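Local coordinates for peptide ABC transporter permease (Staphylococcus hominis, PDB 6EXS), which probably carries peptides across the bacterial membrane as a POT-family transporter, and binds a thioalcohol-conjugated peptide, a precursor of human underarm malodour, at residues Ile265-Thr270 with Met433-Leu438; Lys453-Lys456 with Asn462-Ile465. All coordinates share one frame; numbering follows the deposited sequence.

Contact 1: Ile265-Thr270 with Met433-Leu438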
loop_
_atom_site.group_PDB
_atom_site.type_symbol
_atom_site.label_atom_id
_atom_site.label_comp_id
_atom_site.label_asym_id
_atom_site.label_seq_id
_atom_site.Cartn_x
_atom_site.Cartn_y
_atom_site.Cartn_z
ATOM N N ILE A 265 -16.441 -9.322 -0.667
ATOM C CA ILE A 265 -17.775 -9.928 -0.774
ATOM C C ILE A 265 -18.715 -9.286 0.266
ATOM O O ILE A 265 -19.770 -8.779 -0.120
ATOM C CB ILE A 265 -17.754 -11.492 -0.705
ATOM C CG1 ILE A 265 -16.950 -12.097 -1.890
ATOM C CG2 ILE A 265 -19.196 -12.074 -0.641
ATOM C CD1 ILE A 265 -16.494 -13.557 -1.724
ATOM N N ILE A 266 -18.291 -9.248 1.559
ATOM C CA ILE A 266 -19.039 -8.654 2.675
ATOM C C ILE A 266 -19.419 -7.195 2.366
ATOM O O ILE A 266 -20.561 -6.800 2.611
ATOM C CB ILE A 266 -18.269 -8.810 4.025
ATOM C CG1 ILE A 266 -18.233 -10.293 4.477
ATOM C CG2 ILE A 266 -18.854 -7.916 5.142
ATOM C CD1 ILE A 266 -17.148 -10.640 5.532
ATOM N N TYR A 267 -18.481 -6.420 1.792
ATOM C CA TYR A 267 -18.695 -5.015 1.453
ATOM C C TYR A 267 -19.679 -4.823 0.314
ATOM O O TYR A 267 -20.628 -4.057 0.485
ATOM C CB TYR A 267 -17.366 -4.278 1.197
ATOM C CG TYR A 267 -16.708 -3.824 2.483
ATOM C CD1 TYR A 267 -17.060 -2.614 3.079
ATOM C CD2 TYR A 267 -15.786 -4.631 3.144
ATOM C CE1 TYR A 267 -16.493 -2.211 4.286
ATOM C CE2 TYR A 267 -15.226 -4.247 4.359
ATOM C CZ TYR A 267 -15.575 -3.030 4.921
ATOM O OH TYR A 267 -15.020 -2.635 6.107
ATOM N N PHE A 268 -19.487 -5.520 -0.823
ATOM C CA PHE A 268 -20.406 -5.395 -1.957
ATOM C C PHE A 268 -21.813 -5.905 -1.613
ATOM O O PHE A 268 -22.790 -5.263 -2.001
ATOM C CB PHE A 268 -19.844 -6.037 -3.244
ATOM C CG PHE A 268 -18.819 -5.202 -3.987
ATOM C CD1 PHE A 268 -19.203 -4.078 -4.713
ATOM C CD2 PHE A 268 -17.473 -5.557 -3.985
ATOM C CE1 PHE A 268 -18.254 -3.306 -5.395
ATOM C CE2 PHE A 268 -16.527 -4.787 -4.669
ATOM C CZ PHE A 268 -16.925 -3.668 -5.370
ATOM N N THR A 269 -21.908 -7.010 -0.835
ATOM C CA THR A 269 -23.172 -7.610 -0.385
ATOM C C THR A 269 -23.957 -6.640 0.505
ATOM O O THR A 269 -25.131 -6.410 0.225
ATOM C CB THR A 269 -22.940 -8.990 0.258
ATOM O OG1 THR A 269 -22.263 -9.833 -0.680
ATOM C CG2 THR A 269 -24.228 -9.659 0.705
ATOM N N THR A 270 -23.307 -6.050 1.543
ATOM C CA THR A 270 -23.913 -5.071 2.472
ATOM C C THR A 270 -24.496 -3.855 1.733
ATOM O O THR A 270 -25.583 -3.395 2.081
ATOM C CB THR A 270 -22.890 -4.644 3.546
ATOM O OG1 THR A 270 -22.468 -5.799 4.273
ATOM C CG2 THR A 270 -23.439 -3.609 4.515
ATOM N N MET A 433 -17.261 2.709 0.747
ATOM C CA MET A 433 -16.772 2.734 -0.635
ATOM C C MET A 433 -15.270 3.046 -0.639
ATOM O O MET A 433 -14.553 2.594 -1.532
ATOM C CB MET A 433 -17.548 3.751 -1.483
ATOM C CG MET A 433 -17.489 3.473 -2.974
ATOM S SD MET A 433 -18.359 1.960 -3.449
ATOM C CE MET A 433 -18.242 2.078 -5.207
ATOM N N MET A 434 -14.794 3.800 0.382
ATOM C CA MET A 434 -13.378 4.126 0.577
ATOM C C MET A 434 -12.601 2.830 0.866
ATOM O O MET A 434 -11.444 2.696 0.449
ATOM C CB MET A 434 -13.203 5.127 1.728
ATOM C CG MET A 434 -13.359 6.561 1.302
ATOM S SD MET A 434 -12.882 7.716 2.609
ATOM C CE MET A 434 -11.111 7.819 2.324
ATOM N N SER A 435 -13.274 1.864 1.548
ATOM C CA SER A 435 -12.752 0.540 1.886
ATOM C C SER A 435 -12.608 -0.360 0.658
ATOM O O SER A 435 -11.625 -1.089 0.599
ATOM C CB SER A 435 -13.620 -0.149 2.936
ATOM O OG SER A 435 -13.496 0.452 4.215
ATOM N N VAL A 436 -13.554 -0.311 -0.321
ATOM C CA VAL A 436 -13.480 -1.179 -1.509
ATOM C C VAL A 436 -12.313 -0.780 -2.451
ATOM O O VAL A 436 -11.673 -1.693 -2.980
ATOM C CB VAL A 436 -14.804 -1.422 -2.294
ATOM C CG1 VAL A 436 -15.877 -2.056 -1.412
ATOM C CG2 VAL A 436 -15.322 -0.163 -2.972
ATOM N N TRP A 437 -12.003 0.530 -2.644
ATOM C CA TRP A 437 -10.837 0.893 -3.477
ATOM C C TRP A 437 -9.511 0.522 -2.754
ATOM O O TRP A 437 -8.550 0.112 -3.400
ATOM C CB TRP A 437 -10.862 2.358 -3.995
ATOM C CG TRP A 437 -9.506 2.880 -4.403
ATOM C CD1 TRP A 437 -8.734 3.765 -3.708
ATOM C CD2 TRP A 437 -8.694 2.418 -5.503
ATOM N NE1 TRP A 437 -7.502 3.899 -4.312
ATOM C CE2 TRP A 437 -7.448 3.080 -5.412
ATOM C CE3 TRP A 437 -8.887 1.487 -6.542
ATOM C CZ2 TRP A 437 -6.425 2.887 -6.351
ATOM C CZ3 TRP A 437 -7.859 1.271 -7.453
ATOM C CH2 TRP A 437 -6.652 1.974 -7.359
ATOM N N LEU A 438 -9.498 0.608 -1.416
ATOM C CA LEU A 438 -8.366 0.226 -0.574
ATOM C C LEU A 438 -8.203 -1.314 -0.576
ATOM O O LEU A 438 -7.076 -1.818 -0.544
ATOM C CB LEU A 438 -8.617 0.745 0.844
ATOM C CG LEU A 438 -7.419 0.950 1.766
ATOM C CD1 LEU A 438 -6.373 1.894 1.156
ATOM C CD2 LEU A 438 -7.874 1.545 3.047
#

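Contact 2: Lys453-Lys456 with Asn462-Ile465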
loop_
_atom_site.group_PDB
_atom_site.type_symbol
_atom_site.label_atom_id
_atom_site.label_comp_id
_atom_site.label_asym_id
_atom_site.label_seq_id
_atom_site.Cartn_x
_atom_site.Cartn_y
_atom_site.Cartn_z
ATOM N N LYS A 453 3.792 -19.037 -4.157
ATOM C CA LYS A 453 4.057 -20.475 -4.032
ATOM C C LYS A 453 3.980 -21.199 -5.394
ATOM O O LYS A 453 4.364 -22.362 -5.468
ATOM C CB LYS A 453 3.105 -21.135 -3.017
ATOM C CG LYS A 453 3.270 -20.637 -1.587
ATOM C CD LYS A 453 2.119 -21.071 -0.701
ATOM C CE LYS A 453 2.385 -20.755 0.750
ATOM N NZ LYS A 453 1.248 -21.160 1.619
ATOM N N LEU A 454 3.500 -20.523 -6.463
ATOM C CA LEU A 454 3.402 -21.094 -7.813
ATOM C C LEU A 454 4.708 -21.003 -8.618
ATOM O O LEU A 454 4.840 -21.713 -9.613
ATOM C CB LEU A 454 2.262 -20.435 -8.609
ATOM C CG LEU A 454 0.863 -20.960 -8.361
ATOM C CD1 LEU A 454 -0.156 -19.943 -8.775
ATOM C CD2 LEU A 454 0.625 -22.272 -9.097
ATOM N N ILE A 455 5.653 -20.132 -8.198
ATOM C CA ILE A 455 6.957 -19.897 -8.844
ATOM C C ILE A 455 7.797 -21.191 -8.958
ATOM O O ILE A 455 8.360 -21.446 -10.028
ATOM C CB ILE A 455 7.730 -18.727 -8.164
ATOM C CG1 ILE A 455 6.951 -17.387 -8.324
ATOM C CG2 ILE A 455 9.181 -18.609 -8.702
ATOM C CD1 ILE A 455 7.289 -16.262 -7.292
ATOM N N LYS A 456 7.864 -22.006 -7.877
ATOM C CA LYS A 456 8.605 -23.275 -7.890
ATOM C C LYS A 456 7.940 -24.327 -8.815
ATOM O O LYS A 456 8.627 -24.764 -9.745
ATOM C CB LYS A 456 8.904 -23.841 -6.479
ATOM C CG LYS A 456 8.126 -23.189 -5.337
ATOM C CD LYS A 456 8.198 -23.945 -4.015
ATOM C CE LYS A 456 7.189 -23.414 -3.016
ATOM N NZ LYS A 456 5.789 -23.784 -3.372
ATOM N N ASN A 462 7.588 -19.118 -16.677
ATOM C CA ASN A 462 6.226 -19.540 -17.012
ATOM C C ASN A 462 5.236 -18.825 -16.111
ATOM O O ASN A 462 4.137 -18.511 -16.567
ATOM C CB ASN A 462 6.057 -21.049 -16.887
ATOM C CG ASN A 462 6.947 -21.891 -17.771
ATOM O OD1 ASN A 462 7.695 -21.403 -18.628
ATOM N ND2 ASN A 462 6.879 -23.197 -17.567
ATOM N N TYR A 463 5.640 -18.536 -14.847
ATOM C CA TYR A 463 4.846 -17.797 -13.857
ATOM C C TYR A 463 4.545 -16.357 -14.358
ATOM O O TYR A 463 3.397 -15.934 -14.290
ATOM C CB TYR A 463 5.566 -17.806 -12.495
ATOM C CG TYR A 463 4.976 -16.897 -11.433
ATOM C CD1 TYR A 463 5.420 -15.582 -11.288
ATOM C CD2 TYR A 463 4.037 -17.375 -10.518
ATOM C CE1 TYR A 463 4.909 -14.751 -10.291
ATOM C CE2 TYR A 463 3.540 -16.561 -9.499
ATOM C CZ TYR A 463 3.969 -15.245 -9.399
ATOM O OH TYR A 463 3.489 -14.428 -8.410
ATOM N N PHE A 464 5.559 -15.633 -14.875
ATOM C CA PHE A 464 5.396 -14.282 -15.421
ATOM C C PHE A 464 4.472 -14.285 -16.645
ATOM O O PHE A 464 3.630 -13.391 -16.763
ATOM C CB PHE A 464 6.753 -13.649 -15.798
ATOM C CG PHE A 464 7.668 -13.242 -14.663
ATOM C CD1 PHE A 464 7.233 -12.363 -13.677
ATOM C CD2 PHE A 464 8.995 -13.653 -14.637
ATOM C CE1 PHE A 464 8.087 -11.970 -12.644
ATOM C CE2 PHE A 464 9.853 -13.243 -13.613
ATOM C CZ PHE A 464 9.392 -12.415 -12.617
ATOM N N ILE A 465 4.611 -15.297 -17.535
ATOM C CA ILE A 465 3.783 -15.424 -18.736
ATOM C C ILE A 465 2.334 -15.773 -18.355
ATOM O O ILE A 465 1.416 -15.124 -18.856
ATOM C CB ILE A 465 4.407 -16.382 -19.802
ATOM C CG1 ILE A 465 5.805 -15.877 -20.237
ATOM C CG2 ILE A 465 3.493 -16.539 -21.040
ATOM C CD1 ILE A 465 6.758 -16.960 -20.756
#

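Contact 1: Ile265-Thr270 with Met433-Leu438
Y267 and F268 meet S435 and V436 in a small, buried seam, mainly apolar, with one CH-pi interaction. The apolar part centres on V436. Its CG1 methyl lies beside the backbone N and anti to the carbonyl carbon (chi1 -59°), which directs it at the base of the Y267 side chain, where it stands 3.7 Å from CB of Y267. The same methyl also sits above one face of the F268 ring, displaced toward the rim, with CE2 of F268 4.3 Å from CG1 of V436. One methyl thus serves both consecutive aromatic residues, touching the stem of Y267 and the ring of F268, and F288 of helix 279-302 packs on both F268 and V436.

The CH-pi part belongs to S435, whose CB rests over a face of the Y267 ring, 4.2 Å from its centroid and 27° off the normal. The hydroxyls of these two residues look elsewhere: Y267 OH is hydrogen-bonded to a bound monoolein lipid, while S435 OG makes a weak bond to the carbonyl of A431. Within helix 249-273, T269 OG1 and T270 OG1 fold back on the carbonyls of I265 and I266.

The two segments run in roughly opposite directions, at 145°, the short segments' axes 10.2 Å apart. Helices 217-243 and 249-273 lie in sequence between the two six-helix bundles of the major facilitator fold, as the extra helix pair of bacterial POT transporters; the contact lays the second of them against helix 430-451 of the C-terminal bundle, beside the bound monoolein.

Contact 2: Lys453-Lys456 with Asn462-Ile465
I455 lays its CG1 methylene squarely on the ring of Y463, a CH-pi contact within the helical turn that leads from helix 430-451 into helix 460-479, the last transmembrane helix of the major facilitator fold. The tight part is this one stack. CG1 of I455 stands 3.5 Å from the centroid of the Y463 ring and only 5° off its normal, almost equidistant from all six carbons. Y463 reaches it because its CG is anti to the backbone N (chi1 171°), swinging the ring toward the turn. CD1 of I455 continues over the far half of the ring, 4.1 Å from CZ of Y463, and V308 touches both side chains. Y463 OH is hydrogen-bonded to Q304, which would restrain the far end of the ring.

L454 makes the looser, more peripheral contact. Its CB meets the edge of the same ring, 4.0 Å from CD2 of Y463, near the ring plane. K453 points away from the ring and its NZ forms a salt bridge with D250; both K453 and K456 lie against T57 of helix 56-72. K456, on the surface, curls back so that its NZ lies 2.9 Å from K453 O, in the carbonyl plane and on a lone pair.

Overall arrangement
Contact 1 comes wholly before contact 2 in the sequence, and the two do not touch: their centres lie 30 Å apart and their nearest atoms about 18 Å. Helix 430-451 contributes to contact 1 and is followed directly by the chain that makes contact 2. The first contact joins helices far apart in sequence, with 162 residues between its segments, whereas the second spans only five. The centre of contact 1 lies about 17 Å, that of contact 2 about 23 Å, from the centre of the chain. Contact 1 ties helix 430-451 laterally to helix 249-273, and contact 2 packs the turn after it on helix 460-479, with the side chain of Y463 about 12 Å from the bound conjugated peptide.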